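Glycoside Hydrolase Family 43_12 (Metagenome, PDB 7JVH) probably hydrolyses glycosidic bonds in arabinose- or xylose-containing plant polysaccharides and their oligosaccharides. Local coordinates at residues 33-38 against 441-446; 75-80 against 87-92; 195-200 against 232-237; 144-149 against 164-169; 486-491 against 501-506. One frame throughout, in Å; residues are numbered along the deposited sequence.

Contact 1 of 5, residues 33-38 against 441-446; sequences FTYTGE and IKYTAQ
Y35 and Y443 press together on the buried face of two antiparallel strands, with CE1 of Y35 only 3.4 Å from CD1 of Y443. Their side chains run across each other, and the ring planes are inclined by 39°, so the meeting is neither a stack nor edge-to-face. A chi1 of 85° sets the Y443 ring between its own N and carbonyl carbon, beside Y35. A445 suits its place between larger neighbours: its CB lies 4.1 Å from CZ of F33 and also borders the Y35 ring. G37, paired with Y443, brings no side chain of its own. The Y35 hydroxyl finds polar partners at H440 and Q439. By backbone pairing at T34-Q446 and T36-T444, strand 33-37, far away in sequence, becomes part of the C-terminal concanavalin A-like sandwich. On the buried face F33 and Y443 touch strand 560-566 of the other sheet.

The face bearing T34, T36, T444 and Q446 is looser and partly exposed. Here E38 reaches back from beyond the strand, its N bonded to K442 O at 2.9 Å, and T444 OG1 donates to E38 OE1 at 2.6 Å, meeting the syn side 28° out of the carboxylate plane. With an alanine here in place of E38 that acceptor is gone, and the T444 hydroxyl, still beside T520, would probably be freer to turn. K442 leads its extended chain outward to a salt bridge with D40.

Contact 2 of 5, residues 75-80 against 87-92; sequences LVNSSF and PIFHST
The ring of F89 is met at its edge by two oxygens from segment 75-80, both near the ring plane: L75 O lies 3.7 Å from F89 CD1, and N77 OD1 lies 3.7 Å from F89 CE1. A chi1 of -59°, with CG anti to the carbonyl carbon, places that edge beside them. The N77 and F89 side chains cross at about a right angle, and the amide plane is turned 72° from the ring, which F377 meets edge-to-face. N77 ND2 bonds T336 and the carbonyl of P62, which probably holds the amide in this rotation, with OD1 toward the ring edge.

The backbones exchange two hydrogen bonds, L75 N to F89 O at 2.9 Å and F89 N to L75 O at 2.8 Å. On the other face V76 and I88 lie side by side, V76 CG1 resting 3.6 Å from I88 CB; both reach I126 of the next sheet. Branched aliphatic residues suit this seam between two blades of what is, by family, a five-bladed propeller.

No charged group takes part: the slightly positive hydrogens of the aromatic edge probably favour the two oxygens that face them in this buried setting.

Contact 3 of 5, residues 195-200 against 232-237; sequences PLYGPN and EKKPVW
Y197 makes two different contacts with segment 232-237. Its hydroxyl donates to P235 O at 2.6 Å, and its ring receives K234 CA over one face, 3.7 Å from the centroid and 16° off the normal, a CH-pi contact that the CB and CG of K234 extend. A chi1 of 55°, with CG between the backbone N and the carbonyl carbon, brings the ring there. Tyrosine serves both needs, a flat surface for the backbone at K234 and a polar end to hold a carbonyl.

W237 N donates to N200 O at 2.9 Å, in the carbonyl plane on a lone pair. The N200 side chain runs alongside V236, with ND2 3.6 Å from V236 CG2, while its OD1 sits in plane at the edge of the W237 ring.

In the next shell, H201 stacks on the Y197 ring and accepts from L196 N. G198 takes backbone angles that call for glycine. W237 rests against I172 and R202, close to a bound glycerol, probably from the crystallisation liquor.

At the propeller surface, the contact joins the loop linking strands 184-190 and 203-210 of one four-stranded sheet to the connection from strand 215-226 into strand 239-246 of the next.

Contact 4 of 5, residues 144-149 against 164-169; sequences APCGGN and PFNLHF
At the outer edge of a four-stranded propeller blade, in the hairpin of strands 148-154 and 165-166, N149 is set against L167 and F169. L167 N donates to N149 O at 2.9 Å, and the N149 side chain reaches on to F169, where ND2 donates to F169 O at 2.9 Å. That acceptor lies in the plane of the amide, although the donor stands 50° above the carbonyl plane and so does not use a lone pair. The same phenylalanine also packs by its ring: CB of N149 sits over one face, 4.0 Å from the centroid, and the amide is tilted only 24° from the ring. With chi1 at 57°, F169 CG lies between its own N and carbonyl carbon, a torsion that lays the ring against N149 beside the carbonyl its amide already holds.

N149 is buried, and its amide is well supplied, ND2 also bonding G171 O and OD1 bonding T140, which positions the group for F169. Just before it the strand carries a G1 beta bulge, G147 and G148 both facing E141; the positive phi of G147 favours glycine and the backbone angles of G148 call for it. On the more open side C146 SG touches P164 CB at 3.4 Å. The F169 ring goes on to meet H188 and W207 of the neighbouring blade.

Contact 5 of 5, residues 486-491 against 501-506; sequences LEKTVR and EIVAKE
Backbone hydrogen bonds join L486 and K488 to segment 501-506. K488 and E501 bond mutually, K488 N to E501 O at 3.0 Å and E501 N to K488 O at 2.9 Å. L486 O takes two donors, V503 N at 2.8 Å and, weakly, A504 N at 3.3 Å.

Apolar packing centres on V503, whose two branches divide the work: CG1 meets L486 CD2 at 4.0 Å, and CG2 lies 3.6 Å from K488 CG. The small A504 fits beside L486 CB.

The ionic term is slight. A chi1 of 65° puts K488 CG between its N and carbonyl carbon, and the extended chain runs past V503 until NZ stands 4.0 Å from E501 OE2, a long salt bridge. A serine in place of K488 keeps only CB and carries no charge, and would probably leave the E501 carboxylate without its distant mate and a gap beside V503 CG2.

V503 and A504 both face L486, a classic beta bulge in the outermost strand of a hairpin at the edge of the concanavalin A-like sandwich.

From the N terminus the chain first lays down strand 28-37, whose partner arrives about 400 residues later, so contact 1 closes a very long loop that holds contacts 2, 4 and 3. These three follow in series and none crosses another: contact 2 closes a short loop between adjacent strands of one propeller blade, contact 4 a hairpin at the edge of the following blade, and contact 3 ties a loop of the blade after that to the connection leading onward. Contact 5 opens after contact 1 has closed. Contacts 1 and 5 both belong to the C-terminal sandwich, their centres about 21 Å apart, while contact 1 brings the chain's beginning into that domain.

Contact 1 of 5, residues 33-38 against 441-446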
# COMPACT_ATOMS: atom_id res chain seq x y z
N PHE A 33 -10.17 -12.67 14.42
CA PHE A 33 -9.96 -11.25 14.25
C PHE A 33 -11.16 -10.65 13.51
O PHE A 33 -11.59 -11.20 12.49
CB PHE A 33 -8.66 -10.93 13.47
CG PHE A 33 -8.24 -9.50 13.59
CD1 PHE A 33 -8.72 -8.53 12.72
CD2 PHE A 33 -7.38 -9.10 14.60
CE1 PHE A 33 -8.34 -7.20 12.84
CE2 PHE A 33 -6.98 -7.77 14.72
CZ PHE A 33 -7.47 -6.82 13.84
N THR A 34 -11.68 -9.54 14.03
CA THR A 34 -12.78 -8.82 13.40
C THR A 34 -12.37 -7.38 13.19
O THR A 34 -11.86 -6.74 14.11
CB THR A 34 -14.09 -8.86 14.26
OG1 THR A 34 -14.46 -10.22 14.48
CG2 THR A 34 -15.22 -8.15 13.58
N TYR A 35 -12.57 -6.88 11.96
CA TYR A 35 -12.31 -5.50 11.60
C TYR A 35 -13.58 -4.90 10.99
O TYR A 35 -14.13 -5.46 10.04
CB TYR A 35 -11.15 -5.42 10.59
CG TYR A 35 -10.91 -4.03 10.02
CD1 TYR A 35 -10.18 -3.08 10.71
CD2 TYR A 35 -11.43 -3.68 8.78
CE1 TYR A 35 -9.97 -1.81 10.20
CE2 TYR A 35 -11.23 -2.41 8.25
CZ TYR A 35 -10.49 -1.48 8.95
OH TYR A 35 -10.29 -0.22 8.42
N THR A 36 -14.02 -3.77 11.56
CA THR A 36 -15.22 -3.06 11.13
C THR A 36 -14.91 -1.61 10.83
O THR A 36 -14.53 -0.85 11.72
CB THR A 36 -16.36 -3.15 12.21
OG1 THR A 36 -16.77 -4.51 12.37
CG2 THR A 36 -17.58 -2.31 11.80
N GLY A 37 -15.09 -1.22 9.55
CA GLY A 37 -14.95 0.15 9.10
C GLY A 37 -16.24 0.90 9.36
O GLY A 37 -17.32 0.33 9.21
N GLU A 38 -16.12 2.17 9.78
CA GLU A 38 -17.25 2.98 10.26
C GLU A 38 -17.03 4.45 9.89
O GLU A 38 -17.19 5.34 10.73
CB GLU A 38 -17.41 2.89 11.79
CG GLU A 38 -17.50 1.49 12.40
CD GLU A 38 -17.10 1.46 13.88
OE1 GLU A 38 -16.00 1.92 14.25
OE2 GLU A 38 -17.87 0.93 14.71
N ILE A 441 -10.67 5.82 8.60
CA ILE A 441 -10.29 6.77 9.65
C ILE A 441 -10.95 6.34 10.96
O ILE A 441 -10.33 6.36 12.02
CB ILE A 441 -10.74 8.20 9.30
CG1 ILE A 441 -10.19 8.62 7.93
CG2 ILE A 441 -10.22 9.17 10.35
CD1 ILE A 441 -10.74 9.95 7.45
N LYS A 442 -12.23 5.94 10.86
CA LYS A 442 -12.99 5.44 12.00
C LYS A 442 -13.17 3.93 11.88
O LYS A 442 -13.78 3.46 10.93
CB LYS A 442 -14.36 6.09 12.06
CG LYS A 442 -14.35 7.50 12.62
CD LYS A 442 -15.76 8.08 12.59
CE LYS A 442 -15.78 9.46 13.21
NZ LYS A 442 -17.16 10.04 13.17
N TYR A 443 -12.62 3.18 12.83
CA TYR A 443 -12.76 1.74 12.84
C TYR A 443 -12.80 1.18 14.26
O TYR A 443 -12.51 1.87 15.24
CB TYR A 443 -11.69 1.04 11.96
CG TYR A 443 -10.36 0.77 12.62
CD1 TYR A 443 -10.12 -0.43 13.30
CD2 TYR A 443 -9.32 1.70 12.56
CE1 TYR A 443 -8.91 -0.69 13.90
CE2 TYR A 443 -8.09 1.44 13.14
CZ TYR A 443 -7.90 0.25 13.81
OH TYR A 443 -6.68 0.01 14.42
N THR A 444 -13.22 -0.08 14.34
CA THR A 444 -13.36 -0.83 15.55
C THR A 444 -12.91 -2.22 15.17
O THR A 444 -13.32 -2.75 14.15
CB THR A 444 -14.83 -0.86 16.07
OG1 THR A 444 -15.26 0.48 16.34
CG2 THR A 444 -14.96 -1.68 17.34
N ALA A 445 -12.05 -2.81 16.01
CA ALA A 445 -11.50 -4.12 15.76
C ALA A 445 -11.39 -4.85 17.07
O ALA A 445 -11.26 -4.22 18.13
CB ALA A 445 -10.13 -3.99 15.10
N GLN A 446 -11.44 -6.18 17.00
CA GLN A 446 -11.17 -7.02 18.15
C GLN A 446 -10.56 -8.35 17.75
O GLN A 446 -10.74 -8.82 16.64
CB GLN A 446 -12.45 -7.25 18.93
CG GLN A 446 -13.60 -7.73 18.07
CD GLN A 446 -14.63 -8.48 18.88
OE1 GLN A 446 -15.68 -7.94 19.18
NE2 GLN A 446 -14.32 -9.72 19.21

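Contact 2 of 5, residues 75-80 against 87-92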
# COMPACT_ATOMS: atom_id res chain seq x y z
N LEU A 75 -3.96 -5.22 -11.35
CA LEU A 75 -3.65 -3.97 -10.67
C LEU A 75 -2.75 -4.27 -9.49
O LEU A 75 -3.01 -5.21 -8.74
CB LEU A 75 -4.95 -3.30 -10.21
CG LEU A 75 -4.87 -2.15 -9.20
CD1 LEU A 75 -4.53 -0.82 -9.85
CD2 LEU A 75 -6.20 -2.09 -8.43
N VAL A 76 -1.69 -3.47 -9.34
CA VAL A 76 -0.70 -3.66 -8.29
C VAL A 76 -0.31 -2.35 -7.61
O VAL A 76 -0.56 -1.27 -8.16
CB VAL A 76 0.55 -4.38 -8.83
CG1 VAL A 76 0.19 -5.75 -9.38
CG2 VAL A 76 1.26 -3.55 -9.89
N ASN A 77 0.29 -2.47 -6.42
CA ASN A 77 0.61 -1.36 -5.53
C ASN A 77 1.99 -1.53 -4.85
O ASN A 77 2.51 -2.65 -4.72
CB ASN A 77 -0.47 -1.27 -4.44
CG ASN A 77 -1.87 -1.11 -5.02
OD1 ASN A 77 -2.64 -2.08 -5.15
ND2 ASN A 77 -2.20 0.12 -5.36
N SER A 78 2.57 -0.41 -4.42
CA SER A 78 3.77 -0.40 -3.60
C SER A 78 3.42 -0.89 -2.20
O SER A 78 2.26 -0.84 -1.80
CB SER A 78 4.39 1.00 -3.55
OG SER A 78 3.44 1.99 -3.24
N SER A 79 4.43 -1.38 -1.46
CA SER A 79 4.23 -1.99 -0.16
C SER A 79 5.35 -1.80 0.86
O SER A 79 5.21 -2.19 2.02
CB SER A 79 3.95 -3.49 -0.33
OG SER A 79 4.90 -4.12 -1.16
N PHE A 80 6.49 -1.26 0.42
CA PHE A 80 7.58 -0.86 1.31
C PHE A 80 8.13 -2.08 2.09
O PHE A 80 8.55 -3.05 1.46
CB PHE A 80 7.12 0.38 2.10
CG PHE A 80 6.65 1.47 1.18
CD1 PHE A 80 7.56 2.34 0.61
CD2 PHE A 80 5.33 1.56 0.79
CE1 PHE A 80 7.16 3.32 -0.28
CE2 PHE A 80 4.93 2.54 -0.12
CZ PHE A 80 5.85 3.41 -0.65
N PRO A 87 0.73 -6.30 -3.63
CA PRO A 87 -0.49 -7.09 -3.77
C PRO A 87 -0.99 -6.93 -5.19
O PRO A 87 -0.81 -5.85 -5.76
CB PRO A 87 -1.43 -6.45 -2.76
CG PRO A 87 -0.94 -5.04 -2.62
CD PRO A 87 0.55 -5.08 -2.84
N ILE A 88 -1.57 -7.99 -5.75
CA ILE A 88 -2.06 -7.98 -7.12
C ILE A 88 -3.55 -8.37 -7.18
O ILE A 88 -3.96 -9.42 -6.67
CB ILE A 88 -1.17 -8.83 -8.05
CG1 ILE A 88 -1.73 -8.85 -9.48
CG2 ILE A 88 -0.98 -10.24 -7.49
CD1 ILE A 88 -0.71 -9.27 -10.52
N PHE A 89 -4.35 -7.49 -7.79
CA PHE A 89 -5.80 -7.65 -7.90
C PHE A 89 -6.19 -7.93 -9.34
O PHE A 89 -5.60 -7.37 -10.26
CB PHE A 89 -6.50 -6.40 -7.38
CG PHE A 89 -6.17 -6.07 -5.94
CD1 PHE A 89 -5.10 -5.25 -5.65
CD2 PHE A 89 -6.93 -6.60 -4.89
CE1 PHE A 89 -4.78 -4.94 -4.33
CE2 PHE A 89 -6.61 -6.30 -3.58
CZ PHE A 89 -5.53 -5.47 -3.29
N HIS A 90 -7.19 -8.80 -9.52
CA HIS A 90 -7.74 -9.15 -10.84
C HIS A 90 -9.22 -8.76 -10.94
O HIS A 90 -9.95 -8.89 -9.98
CB HIS A 90 -7.54 -10.65 -11.13
CG HIS A 90 -8.40 -11.19 -12.23
ND1 HIS A 90 -9.62 -11.79 -12.00
CD2 HIS A 90 -8.21 -11.24 -13.57
CE1 HIS A 90 -10.15 -12.17 -13.15
NE2 HIS A 90 -9.31 -11.86 -14.12
N SER A 91 -9.62 -8.27 -12.11
CA SER A 91 -11.00 -7.84 -12.39
C SER A 91 -11.30 -7.87 -13.90
O SER A 91 -10.43 -7.58 -14.72
CB SER A 91 -11.23 -6.43 -11.84
OG SER A 91 -12.50 -5.91 -12.20
N THR A 92 -12.54 -8.22 -14.24
CA THR A 92 -13.00 -8.18 -15.63
C THR A 92 -13.82 -6.93 -15.95
O THR A 92 -14.15 -6.71 -17.11
CB THR A 92 -13.84 -9.42 -15.97
OG1 THR A 92 -14.93 -9.53 -15.05
CG2 THR A 92 -13.00 -10.67 -15.90

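Contact 3 of 5, residues 195-200 against 232-237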
# COMPACT_ATOMS: atom_id res chain seq x y z
N PRO A 195 21.97 19.73 -10.96
CA PRO A 195 20.82 20.29 -10.24
C PRO A 195 20.71 21.82 -10.30
O PRO A 195 21.65 22.51 -9.96
CB PRO A 195 21.04 19.82 -8.79
CG PRO A 195 21.86 18.57 -8.92
CD PRO A 195 22.73 18.76 -10.15
N LEU A 196 19.54 22.32 -10.74
CA LEU A 196 19.29 23.74 -10.95
C LEU A 196 18.55 24.41 -9.79
O LEU A 196 18.54 25.64 -9.68
CB LEU A 196 18.52 23.95 -12.25
CG LEU A 196 19.30 23.73 -13.55
CD1 LEU A 196 18.45 24.12 -14.74
CD2 LEU A 196 20.61 24.49 -13.55
N TYR A 197 17.92 23.60 -8.92
CA TYR A 197 17.15 24.11 -7.77
C TYR A 197 17.00 23.09 -6.63
O TYR A 197 15.93 22.98 -6.02
CB TYR A 197 15.77 24.63 -8.21
CG TYR A 197 14.91 23.64 -8.98
CD1 TYR A 197 14.98 23.56 -10.37
CD2 TYR A 197 14.01 22.80 -8.32
CE1 TYR A 197 14.20 22.67 -11.08
CE2 TYR A 197 13.21 21.91 -9.02
CZ TYR A 197 13.31 21.85 -10.41
OH TYR A 197 12.55 20.97 -11.15
N GLY A 198 18.08 22.36 -6.35
CA GLY A 198 18.16 21.49 -5.20
C GLY A 198 17.71 20.07 -5.53
O GLY A 198 17.51 19.72 -6.69
N PRO A 199 17.57 19.21 -4.50
CA PRO A 199 17.12 17.83 -4.71
C PRO A 199 15.74 17.63 -5.39
O PRO A 199 15.50 16.53 -5.89
CB PRO A 199 17.11 17.22 -3.29
CG PRO A 199 17.52 18.30 -2.33
CD PRO A 199 17.90 19.53 -3.10
N ASN A 200 14.87 18.64 -5.37
CA ASN A 200 13.54 18.49 -6.01
C ASN A 200 13.63 18.44 -7.52
O ASN A 200 12.73 17.92 -8.18
CB ASN A 200 12.54 19.59 -5.59
CG ASN A 200 12.11 19.49 -4.14
OD1 ASN A 200 12.22 18.43 -3.51
ND2 ASN A 200 11.63 20.59 -3.60
N GLU A 232 11.18 26.53 -15.42
CA GLU A 232 11.18 27.84 -14.77
C GLU A 232 10.41 27.86 -13.44
O GLU A 232 10.73 28.62 -12.54
CB GLU A 232 10.63 28.93 -15.70
CG GLU A 232 11.57 29.38 -16.80
CD GLU A 232 11.03 30.51 -17.66
OE1 GLU A 232 10.13 31.30 -17.25
OE2 GLU A 232 11.53 30.62 -18.79
N LYS A 233 9.36 27.03 -13.34
CA LYS A 233 8.51 26.92 -12.14
C LYS A 233 9.10 26.01 -11.04
O LYS A 233 8.48 25.82 -10.00
CB LYS A 233 7.10 26.44 -12.51
CG LYS A 233 6.37 27.37 -13.48
CD LYS A 233 4.89 27.05 -13.62
CE LYS A 233 4.15 28.21 -14.29
NZ LYS A 233 3.12 27.81 -15.30
N LYS A 234 10.29 25.44 -11.29
CA LYS A 234 10.97 24.54 -10.35
C LYS A 234 10.09 23.35 -9.98
O LYS A 234 9.86 23.09 -8.80
CB LYS A 234 11.41 25.29 -9.09
CG LYS A 234 12.32 26.48 -9.34
CD LYS A 234 12.37 27.38 -8.11
CE LYS A 234 13.54 28.34 -8.13
NZ LYS A 234 13.38 29.43 -9.14
N PRO A 235 9.56 22.60 -10.97
CA PRO A 235 8.70 21.45 -10.69
C PRO A 235 9.35 20.42 -9.77
O PRO A 235 10.46 19.98 -10.03
CB PRO A 235 8.45 20.86 -12.08
CG PRO A 235 9.43 21.50 -13.00
CD PRO A 235 9.74 22.83 -12.41
N VAL A 236 8.64 20.03 -8.71
CA VAL A 236 9.12 19.10 -7.71
C VAL A 236 8.93 17.64 -8.16
O VAL A 236 7.85 17.25 -8.58
CB VAL A 236 8.42 19.36 -6.36
CG1 VAL A 236 8.74 18.28 -5.33
CG2 VAL A 236 8.77 20.74 -5.84
N TRP A 237 10.02 16.86 -8.07
CA TRP A 237 10.00 15.40 -8.20
C TRP A 237 9.11 14.80 -9.29
O TRP A 237 8.31 13.91 -9.01
CB TRP A 237 9.66 14.78 -6.84
CG TRP A 237 10.87 14.48 -6.02
CD1 TRP A 237 11.48 15.29 -5.11
CD2 TRP A 237 11.63 13.27 -6.07
NE1 TRP A 237 12.57 14.66 -4.59
CE2 TRP A 237 12.69 13.41 -5.15
CE3 TRP A 237 11.52 12.08 -6.80
CZ2 TRP A 237 13.64 12.41 -4.94
CZ3 TRP A 237 12.45 11.07 -6.58
CH2 TRP A 237 13.50 11.25 -5.66

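Contact 4 of 5, residues 144-149 against 164-169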
# COMPACT_ATOMS: atom_id res chain seq x y z
N ALA A 144 17.29 -5.83 0.56
CA ALA A 144 17.76 -7.09 -0.02
C ALA A 144 16.61 -7.84 -0.70
O ALA A 144 15.45 -7.65 -0.32
CB ALA A 144 18.41 -7.94 1.06
N PRO A 145 16.85 -8.72 -1.71
CA PRO A 145 18.20 -8.98 -2.25
C PRO A 145 18.77 -7.96 -3.26
O PRO A 145 19.96 -7.98 -3.50
CB PRO A 145 18.00 -10.32 -2.98
CG PRO A 145 16.57 -10.29 -3.42
CD PRO A 145 15.82 -9.56 -2.34
N CYS A 146 17.92 -7.11 -3.83
CA CYS A 146 18.27 -6.31 -5.02
C CYS A 146 18.91 -4.95 -4.74
O CYS A 146 19.81 -4.54 -5.43
CB CYS A 146 17.04 -6.12 -5.91
SG CYS A 146 16.47 -7.64 -6.70
N GLY A 147 18.40 -4.24 -3.73
CA GLY A 147 18.89 -2.91 -3.40
C GLY A 147 18.92 -2.03 -4.63
O GLY A 147 19.92 -1.40 -4.89
N GLY A 148 17.81 -1.98 -5.36
CA GLY A 148 17.65 -1.13 -6.52
C GLY A 148 16.64 -1.65 -7.53
O GLY A 148 15.83 -2.53 -7.24
N ASN A 149 16.68 -1.06 -8.72
CA ASN A 149 15.75 -1.30 -9.80
C ASN A 149 15.81 -2.75 -10.31
O ASN A 149 16.90 -3.29 -10.52
CB ASN A 149 16.04 -0.30 -10.92
CG ASN A 149 15.52 1.08 -10.59
OD1 ASN A 149 14.37 1.22 -10.15
ND2 ASN A 149 16.35 2.10 -10.83
N PRO A 164 14.05 -11.93 -9.28
CA PRO A 164 14.33 -10.63 -9.89
C PRO A 164 15.44 -10.66 -10.95
O PRO A 164 16.34 -11.48 -10.87
CB PRO A 164 14.75 -9.76 -8.70
CG PRO A 164 14.37 -10.52 -7.46
CD PRO A 164 14.38 -11.97 -7.84
N PHE A 165 15.33 -9.76 -11.93
CA PHE A 165 16.41 -9.43 -12.85
C PHE A 165 16.86 -8.06 -12.39
O PHE A 165 16.08 -7.11 -12.39
CB PHE A 165 15.90 -9.35 -14.30
CG PHE A 165 15.56 -10.68 -14.90
CD1 PHE A 165 14.29 -11.22 -14.75
CD2 PHE A 165 16.51 -11.40 -15.61
CE1 PHE A 165 13.98 -12.46 -15.31
CE2 PHE A 165 16.21 -12.63 -16.16
CZ PHE A 165 14.94 -13.16 -16.01
N ASN A 166 18.12 -7.94 -11.96
CA ASN A 166 18.68 -6.66 -11.49
C ASN A 166 18.94 -5.77 -12.70
O ASN A 166 19.60 -6.19 -13.65
CB ASN A 166 19.96 -6.88 -10.68
CG ASN A 166 19.71 -7.23 -9.21
OD1 ASN A 166 18.84 -6.63 -8.58
ND2 ASN A 166 20.43 -8.22 -8.66
N LEU A 167 18.41 -4.54 -12.66
CA LEU A 167 18.57 -3.57 -13.74
C LEU A 167 19.56 -2.47 -13.37
O LEU A 167 19.56 -1.97 -12.24
CB LEU A 167 17.21 -2.97 -14.11
CG LEU A 167 16.09 -3.99 -14.33
CD1 LEU A 167 14.76 -3.29 -14.44
CD2 LEU A 167 16.35 -4.86 -15.55
N HIS A 168 20.38 -2.07 -14.34
CA HIS A 168 21.57 -1.25 -14.12
C HIS A 168 21.34 0.24 -14.41
O HIS A 168 21.98 0.82 -15.28
CB HIS A 168 22.74 -1.78 -14.96
CG HIS A 168 23.12 -3.19 -14.64
ND1 HIS A 168 23.80 -4.00 -15.53
CD2 HIS A 168 22.93 -3.94 -13.53
CE1 HIS A 168 24.01 -5.18 -14.98
NE2 HIS A 168 23.49 -5.17 -13.76
N PHE A 169 20.44 0.86 -13.62
CA PHE A 169 20.22 2.30 -13.65
C PHE A 169 19.72 2.73 -12.28
O PHE A 169 19.16 1.91 -11.55
CB PHE A 169 19.24 2.68 -14.76
CG PHE A 169 17.91 1.97 -14.65
CD1 PHE A 169 16.87 2.54 -13.94
CD2 PHE A 169 17.69 0.76 -15.28
CE1 PHE A 169 15.63 1.91 -13.85
CE2 PHE A 169 16.46 0.12 -15.18
CZ PHE A 169 15.43 0.70 -14.47

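Contact 5 of 5, residues 486-491 against 501-506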
# COMPACT_ATOMS: atom_id res chain seq x y z
N LEU A 486 -0.81 -2.12 28.52
CA LEU A 486 -0.97 -1.22 27.40
C LEU A 486 0.30 -0.36 27.34
O LEU A 486 0.64 0.33 28.31
CB LEU A 486 -2.20 -0.36 27.58
CG LEU A 486 -2.61 0.60 26.46
CD1 LEU A 486 -2.96 -0.11 25.17
CD2 LEU A 486 -3.80 1.43 26.93
N GLU A 487 0.98 -0.40 26.18
CA GLU A 487 2.20 0.34 25.95
C GLU A 487 2.09 1.18 24.70
O GLU A 487 1.47 0.78 23.72
CB GLU A 487 3.38 -0.62 25.80
CG GLU A 487 3.91 -1.18 27.13
CD GLU A 487 4.82 -2.37 26.94
OE1 GLU A 487 4.79 -3.00 25.85
OE2 GLU A 487 5.57 -2.68 27.88
N LYS A 488 2.72 2.36 24.75
CA LYS A 488 2.94 3.19 23.58
C LYS A 488 4.45 3.40 23.36
O LYS A 488 5.25 3.37 24.31
CB LYS A 488 2.26 4.54 23.74
CG LYS A 488 2.82 5.40 24.85
CD LYS A 488 2.15 6.75 24.89
CE LYS A 488 2.79 7.66 25.91
NZ LYS A 488 2.10 8.97 25.80
N THR A 489 4.82 3.59 22.09
CA THR A 489 6.12 4.09 21.69
C THR A 489 5.85 5.17 20.66
O THR A 489 5.19 4.92 19.67
CB THR A 489 7.00 2.98 21.07
OG1 THR A 489 7.15 1.91 22.02
CG2 THR A 489 8.40 3.53 20.72
N VAL A 490 6.38 6.37 20.92
CA VAL A 490 6.14 7.56 20.12
C VAL A 490 7.47 8.16 19.63
O VAL A 490 8.31 8.53 20.45
CB VAL A 490 5.40 8.62 20.97
CG1 VAL A 490 4.97 9.79 20.08
CG2 VAL A 490 4.20 8.00 21.68
N ARG A 491 7.64 8.27 18.31
CA ARG A 491 8.81 8.93 17.70
C ARG A 491 8.43 9.78 16.49
O ARG A 491 8.21 9.25 15.39
CB ARG A 491 9.89 7.93 17.27
CG ARG A 491 11.16 8.59 16.70
CD ARG A 491 12.16 7.59 16.15
NE ARG A 491 11.59 6.86 15.04
CZ ARG A 491 12.01 5.68 14.58
NH1 ARG A 491 13.07 5.07 15.11
NH2 ARG A 491 11.33 5.12 13.56
N GLU A 501 6.65 3.40 26.81
CA GLU A 501 6.01 3.74 28.08
C GLU A 501 4.80 2.85 28.31
O GLU A 501 4.10 2.51 27.37
CB GLU A 501 5.55 5.19 28.08
CG GLU A 501 6.64 6.21 27.84
CD GLU A 501 6.14 7.63 28.15
OE1 GLU A 501 6.07 7.97 29.36
OE2 GLU A 501 5.79 8.38 27.20
N ILE A 502 4.58 2.48 29.58
CA ILE A 502 3.38 1.78 29.99
C ILE A 502 2.30 2.84 30.21
O ILE A 502 2.43 3.68 31.10
CB ILE A 502 3.57 0.97 31.28
CG1 ILE A 502 4.55 -0.19 31.05
CG2 ILE A 502 2.24 0.43 31.79
CD1 ILE A 502 5.00 -0.86 32.34
N VAL A 503 1.26 2.80 29.37
CA VAL A 503 0.13 3.71 29.47
C VAL A 503 -0.80 3.27 30.61
O VAL A 503 -1.24 4.10 31.40
CB VAL A 503 -0.68 3.77 28.16
CG1 VAL A 503 -1.90 4.65 28.32
CG2 VAL A 503 0.19 4.29 27.02
N ALA A 504 -1.08 1.96 30.67
CA ALA A 504 -1.98 1.36 31.63
C ALA A 504 -1.60 -0.10 31.88
O ALA A 504 -0.89 -0.73 31.09
CB ALA A 504 -3.41 1.44 31.14
N LYS A 505 -2.10 -0.63 33.00
CA LYS A 505 -1.84 -2.01 33.43
C LYS A 505 -2.91 -2.44 34.44
O LYS A 505 -3.21 -1.70 35.36
CB LYS A 505 -0.43 -2.10 34.05
CG LYS A 505 0.00 -3.50 34.44
CD LYS A 505 1.26 -3.51 35.27
CE LYS A 505 1.55 -4.94 35.71
NZ LYS A 505 2.91 -5.13 36.32
N GLU A 506 -3.48 -3.64 34.24
CA GLU A 506 -4.50 -4.22 35.13
C GLU A 506 -4.30 -5.73 35.24
O GLU A 506 -4.06 -6.39 34.24
CB GLU A 506 -5.93 -3.98 34.61
CG GLU A 506 -6.37 -2.53 34.54
CD GLU A 506 -6.58 -1.88 35.89
OE1 GLU A 506 -6.63 -2.56 36.95
OE2 GLU A 506 -6.69 -0.64 35.89